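Local structure of polymerase X (Deinococcus radiodurans, 2W9M) at residues 400-404 with 423-429; 404-410 with 441-445. The protein probably extends DNA chains as a family X polymerase active in DNA repair, and carries a C-terminal PHP domain that binds three zinc ions. All coordinates share one frame; numbering follows the deposited sequence.

In the fold
The two contacts interleave along the chain and share Ile-404: residues 400-404 lie on strand 396-403, and Ile-404 also opens the loop 404-410. Contact 1 lies in the core of the parallel PHP sheet, where eleven of twelve touching residues are buried; contact 2 lies further out, about 24 Å against 17 Å between its centre and that of the chain, and is only partly buried. Backbone ladder bonds and zinc ligands carry the first, arginine-to-carbonyl bonds and small apolar contacts the second. Arg-441 joins them, its NH2 reaching both Ile-404 and Ser-429. Helix 435-446, which follows strand 422-426, packs its Leu-442 against Val-427 of contact 1.

Contact 1 of 2, residues 400-404 with 423-429; sequences SEVDI and VVVSVHS. With ZN (zinc ion), chain E; ZN (zinc ion), chain D.
Glu-401 and His-428 converge on one zinc ion at the C-terminal ends of two neighbouring parallel strands, 396-403 and 422-426 of the PHP domain's sheet. Four backbone hydrogen bonds tie the segments: Val-424 N to Ser-400 O, Val-402 N to Val-424 O at 2.7 Å, Ser-426 N to Val-402 O, and Ile-404 N to Ser-426 O. The register rests on the pairs Glu-401/Val-424, Val-402/Val-425 and Asp-403/Ser-426; the axes of the short segments lie 36° apart.

Packing differs between the faces. On that of Val-402 it is apolar and close, with Val-402 CG2 lying 3.7 Å from Val-423 CG1; Ile-404 CD1 lies 4.0 Å from Val-425 CB and also touches Val-427 CG2. The face of Glu-401, Asp-403 and Ser-426 is largely polar, though Val-424 CG1 packs beside Glu-401 CG. This CG stands anti to the backbone N (chi1 -171°) and the chain beyond stays extended, which carries the carboxylate past Ser-426 to the metals. Glu-401 OE2 binds one zinc at 2.1 Å, Glu-401 OE1 the other at 2.2 Å. His-428 NE2 binds the first zinc at 2.4 Å, its ring turned 63° from the carboxylate, and His-456 is the third protein ligand there. Ser-426 OG approaches Glu-401 OE2 to 2.9 Å, but the serine proton could go to another acceptor. Held at NE2 by the zinc and at ND1 by Gly-90 O, the His-428 ring has little freedom to turn. The looser margin is at Ser-429, partly exposed, whose OG comes no nearer than 4.0 Å to Asp-403 OD1.

His-332, His-334 and Asp-516 join OE1 at the second zinc. One carboxylate thus bridges two zinc ions, consistent with a metal-dependent phosphoester hydrolase.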
loop_
_atom_site.group_PDB
_atom_site.type_symbol
_atom_site.label_atom_id
_atom_site.label_comp_id
_atom_site.label_asym_id
_atom_site.label_seq_id
_atom_site.Cartn_x
_atom_site.Cartn_y
_atom_site.Cartn_z
ATOM N N SER A 400 13.157 -13.865 -2.019
ATOM C CA SER A 400 12.035 -14.326 -2.816
ATOM C C SER A 400 10.766 -14.195 -1.995
ATOM O O SER A 400 10.797 -14.353 -0.778
ATOM C CB SER A 400 12.249 -15.781 -3.236
ATOM O OG SER A 400 11.081 -16.318 -3.829
ATOM N N GLU A 401 9.652 -13.887 -2.647
ATOM C CA GLU A 401 8.371 -13.928 -1.956
ATOM C C GLU A 401 7.730 -15.282 -2.203
ATOM O O GLU A 401 7.030 -15.476 -3.195
ATOM C CB GLU A 401 7.437 -12.806 -2.403
ATOM C CG GLU A 401 6.190 -12.723 -1.539
ATOM C CD GLU A 401 5.236 -11.637 -1.965
ATOM O OE1 GLU A 401 5.561 -10.911 -2.930
ATOM O OE2 GLU A 401 4.160 -11.515 -1.328
ATOM N N VAL A 402 7.985 -16.215 -1.291
ATOM C CA VAL A 402 7.545 -17.592 -1.436
ATOM C C VAL A 402 6.072 -17.733 -1.069
ATOM O O VAL A 402 5.658 -17.351 0.027
ATOM C CB VAL A 402 8.393 -18.520 -0.557
ATOM C CG1 VAL A 402 7.959 -19.970 -0.717
ATOM C CG2 VAL A 402 9.861 -18.351 -0.895
ATOM N N ASP A 403 5.287 -18.276 -1.996
ATOM C CA ASP A 403 3.858 -18.470 -1.778
ATOM C C ASP A 403 3.650 -19.573 -0.748
ATOM O O ASP A 403 4.374 -20.565 -0.738
ATOM C CB ASP A 403 3.166 -18.829 -3.099
ATOM C CG ASP A 403 1.717 -18.354 -3.158
ATOM O OD1 ASP A 403 0.970 -18.555 -2.171
ATOM O OD2 ASP A 403 1.319 -17.783 -4.200
ATOM N N ILE A 404 2.671 -19.382 0.131
ATOM C CA ILE A 404 2.301 -20.395 1.110
ATOM C C ILE A 404 1.191 -21.267 0.534
ATOM O O ILE A 404 0.068 -20.800 0.333
ATOM C CB ILE A 404 1.808 -19.748 2.418
ATOM C CG1 ILE A 404 2.888 -18.834 2.999
ATOM C CG2 ILE A 404 1.407 -20.813 3.420
ATOM C CD1 ILE A 404 2.405 -17.963 4.145
ATOM N N VAL A 423 14.085 -14.789 3.105
ATOM C CA VAL A 423 12.847 -15.333 2.567
ATOM C C VAL A 423 11.617 -14.614 3.117
ATOM O O VAL A 423 11.452 -14.501 4.327
ATOM C CB VAL A 423 12.708 -16.816 2.926
ATOM C CG1 VAL A 423 11.419 -17.381 2.345
ATOM C CG2 VAL A 423 13.927 -17.600 2.442
ATOM N N VAL A 424 10.756 -14.136 2.222
ATOM C CA VAL A 424 9.454 -13.601 2.611
ATOM C C VAL A 424 8.395 -14.651 2.297
ATOM O O VAL A 424 8.437 -15.268 1.232
ATOM C CB VAL A 424 9.112 -12.299 1.842
ATOM C CG1 VAL A 424 7.719 -11.787 2.225
ATOM C CG2 VAL A 424 10.163 -11.225 2.086
ATOM N N VAL A 425 7.458 -14.868 3.217
ATOM C CA VAL A 425 6.332 -15.764 2.949
ATOM C C VAL A 425 5.022 -14.993 2.912
ATOM O O VAL A 425 4.836 -14.030 3.655
ATOM C CB VAL A 425 6.234 -16.912 3.971
ATOM C CG1 VAL A 425 7.515 -17.722 3.968
ATOM C CG2 VAL A 425 5.939 -16.372 5.354
ATOM N N SER A 426 4.112 -15.416 2.041
ATOM C CA SER A 426 2.882 -14.670 1.814
ATOM C C SER A 426 1.778 -15.551 1.256
ATOM O O SER A 426 2.050 -16.556 0.599
ATOM C CB SER A 426 3.135 -13.518 0.836
ATOM O OG SER A 426 4.067 -12.590 1.364
ATOM N N VAL A 427 0.536 -15.159 1.515
ATOM C CA VAL A 427 -0.626 -15.804 0.919
ATOM C C VAL A 427 -1.047 -15.050 -0.341
ATOM O O VAL A 427 -1.186 -13.828 -0.323
ATOM C CB VAL A 427 -1.819 -15.836 1.897
ATOM C CG1 VAL A 427 -2.992 -16.578 1.282
ATOM C CG2 VAL A 427 -1.416 -16.482 3.206
ATOM N N HIS A 428 -1.237 -15.785 -1.431
ATOM C CA HIS A 428 -1.694 -15.207 -2.691
ATOM C C HIS A 428 -2.746 -16.104 -3.349
ATOM O O HIS A 428 -3.081 -15.940 -4.526
ATOM C CB HIS A 428 -0.518 -14.999 -3.648
ATOM C CG HIS A 428 0.315 -13.795 -3.336
ATOM N ND1 HIS A 428 -0.165 -12.507 -3.452
ATOM C CD2 HIS A 428 1.603 -13.681 -2.936
ATOM C CE1 HIS A 428 0.788 -11.654 -3.122
ATOM N NE2 HIS A 428 1.871 -12.340 -2.803
ATOM N N SER A 429 -3.260 -17.053 -2.574
ATOM C CA SER A 429 -4.237 -18.015 -3.056
ATOM C C SER A 429 -5.082 -18.511 -1.889
ATOM O O SER A 429 -4.676 -18.396 -0.733
ATOM C CB SER A 429 -3.524 -19.198 -3.708
ATOM O OG SER A 429 -2.788 -19.934 -2.743
HETATM ZN ZN ZN E . 2.687 -10.176 -2.036
HETATM ZN ZN ZN D . 5.122 -8.728 -2.948
#

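Contact 2 of 2, residues 404-410 with 441-445; sequences ILDDGSL and RLIRA
Leu-405 O is gripped by two donors, Arg-441 NE at 3.3 Å from helix 435-446 and Gly-408 N at 2.9 Å, which come from opposite faces of its carbonyl plane. The second bond closes a type I beta turn, Leu-405 to Gly-408, in the loop that leaves strand 396-403 of the PHP domain. Arg-441 NE stands well above the plane, with a C=O...N angle of only 109°, so this bond lies off the lone pairs. Arg-441 NH2 makes the shorter bond, 2.8 Å to Ile-404 O, and Ser-429 O takes the same nitrogen while Gln-438 OE1 holds NH1. Extended from CG to NE, the arginine lays one guanidinium face over Asp-406 CA.

Beneath the polar edge the helix offers small apolar groups. Ala-445 CB meets Ile-404 CD1 at 3.5 Å and Leu-410 CD1 a little further off. Gly-408 comes close to the helix backbone, its CA 3.4 Å from Arg-441 O, with Gly-408 O beside Arg-444 CG.

Arg-444, bent at chi2 and chi3 and exposed, spreads a guanidinium face over Ser-409 CB. Asp-407 forms an Asx turn, Asp-407 OD1 taking Ser-409 N at 2.9 Å while the syn lone pair receives Ser-409 OG.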
loop_
_atom_site.group_PDB
_atom_site.type_symbol
_atom_site.label_atom_id
_atom_site.label_comp_id
_atom_site.label_asym_id
_atom_site.label_seq_id
_atom_site.Cartn_x
_atom_site.Cartn_y
_atom_site.Cartn_z
ATOM N N ILE A 404 2.671 -19.382 0.131
ATOM C CA ILE A 404 2.301 -20.395 1.110
ATOM C C ILE A 404 1.191 -21.267 0.534
ATOM O O ILE A 404 0.068 -20.800 0.333
ATOM C CB ILE A 404 1.808 -19.748 2.418
ATOM C CG1 ILE A 404 2.888 -18.834 2.999
ATOM C CG2 ILE A 404 1.407 -20.813 3.420
ATOM C CD1 ILE A 404 2.405 -17.963 4.145
ATOM N N LEU A 405 1.509 -22.527 0.246
ATOM C CA LEU A 405 0.521 -23.451 -0.304
ATOM C C LEU A 405 -0.618 -23.620 0.695
ATOM O O LEU A 405 -0.449 -23.332 1.882
ATOM C CB LEU A 405 1.162 -24.796 -0.650
ATOM C CG LEU A 405 2.427 -24.695 -1.511
ATOM C CD1 LEU A 405 3.019 -26.066 -1.810
ATOM C CD2 LEU A 405 2.148 -23.939 -2.797
ATOM N N ASP A 406 -1.775 -24.072 0.218
ATOM C CA ASP A 406 -2.988 -24.067 1.036
ATOM C C ASP A 406 -2.905 -24.935 2.290
ATOM O O ASP A 406 -3.755 -24.829 3.172
ATOM C CB ASP A 406 -4.227 -24.432 0.207
ATOM C CG ASP A 406 -4.147 -25.822 -0.385
ATOM O OD1 ASP A 406 -3.020 -26.292 -0.642
ATOM O OD2 ASP A 406 -5.212 -26.441 -0.601
ATOM N N ASP A 407 -1.883 -25.780 2.376
ATOM C CA ASP A 407 -1.720 -26.638 3.548
ATOM C C ASP A 407 -0.698 -26.099 4.553
ATOM O O ASP A 407 -0.508 -26.678 5.625
ATOM C CB ASP A 407 -1.381 -28.083 3.138
ATOM C CG ASP A 407 -0.061 -28.197 2.383
ATOM O OD1 ASP A 407 0.767 -27.269 2.470
ATOM O OD2 ASP A 407 0.148 -29.227 1.707
ATOM N N GLY A 408 -0.046 -24.992 4.211
ATOM C CA GLY A 408 0.928 -24.380 5.098
ATOM C C GLY A 408 2.372 -24.549 4.654
ATOM O O GLY A 408 3.278 -23.918 5.202
ATOM N N SER A 409 2.591 -25.401 3.658
ATOM C CA SER A 409 3.934 -25.640 3.140
ATOM C C SER A 409 4.352 -24.532 2.175
ATOM O O SER A 409 3.516 -23.762 1.709
ATOM C CB SER A 409 4.011 -27.009 2.456
ATOM O OG SER A 409 3.180 -27.060 1.310
ATOM N N LEU A 410 5.649 -24.460 1.880
ATOM C CA LEU A 410 6.204 -23.380 1.065
ATOM C C LEU A 410 6.418 -23.776 -0.401
ATOM O O LEU A 410 6.684 -24.936 -0.717
ATOM C CB LEU A 410 7.505 -22.861 1.682
ATOM C CG LEU A 410 7.414 -21.710 2.690
ATOM C CD1 LEU A 410 6.066 -21.675 3.419
ATOM C CD2 LEU A 410 8.576 -21.772 3.670
ATOM N N ARG A 441 -2.570 -22.792 8.574
ATOM C CA ARG A 441 -1.747 -22.585 7.388
ATOM C C ARG A 441 -0.623 -21.583 7.644
ATOM O O ARG A 441 0.542 -21.853 7.356
ATOM C CB ARG A 441 -2.633 -22.099 6.239
ATOM C CG ARG A 441 -1.900 -21.607 5.003
ATOM C CD ARG A 441 -2.886 -20.904 4.077
ATOM N NE ARG A 441 -2.445 -20.853 2.686
ATOM C CZ ARG A 441 -3.095 -20.195 1.730
ATOM N NH1 ARG A 441 -4.203 -19.532 2.023
ATOM N NH2 ARG A 441 -2.641 -20.196 0.484
ATOM N N LEU A 442 -0.978 -20.429 8.196
ATOM C CA LEU A 442 -0.010 -19.362 8.423
ATOM C C LEU A 442 0.931 -19.644 9.597
ATOM O O LEU A 442 2.110 -19.280 9.550
ATOM C CB LEU A 442 -0.727 -18.017 8.590
ATOM C CG LEU A 442 -1.072 -17.352 7.252
ATOM C CD1 LEU A 442 -2.432 -16.702 7.274
ATOM C CD2 LEU A 442 0.001 -16.348 6.872
ATOM N N ILE A 443 0.418 -20.290 10.641
ATOM C CA ILE A 443 1.257 -20.698 11.764
ATOM C C ILE A 443 2.349 -21.643 11.278
ATOM O O ILE A 443 3.508 -21.533 11.682
ATOM C CB ILE A 443 0.447 -21.405 12.856
ATOM C CG1 ILE A 443 -0.442 -20.409 13.592
ATOM C CG2 ILE A 443 1.372 -22.079 13.847
ATOM C CD1 ILE A 443 -1.315 -21.046 14.637
ATOM N N ARG A 444 1.962 -22.566 10.403
ATOM C CA ARG A 444 2.889 -23.518 9.807
ATOM C C ARG A 444 3.976 -22.811 8.997
ATOM O O ARG A 444 5.154 -23.155 9.093
ATOM C CB ARG A 444 2.120 -24.497 8.916
ATOM C CG ARG A 444 2.978 -25.301 7.947
ATOM C CD ARG A 444 3.123 -26.741 8.397
ATOM N NE ARG A 444 2.789 -27.666 7.316
ATOM C CZ ARG A 444 3.682 -28.339 6.598
ATOM N NH1 ARG A 444 4.978 -28.204 6.850
ATOM N NH2 ARG A 444 3.274 -29.153 5.632
ATOM N N ALA A 445 3.580 -21.816 8.211
ATOM C CA ALA A 445 4.519 -21.104 7.347
ATOM C C ALA A 445 5.495 -20.214 8.115
ATOM O O ALA A 445 6.674 -20.161 7.777
ATOM C CB ALA A 445 3.769 -20.291 6.307
#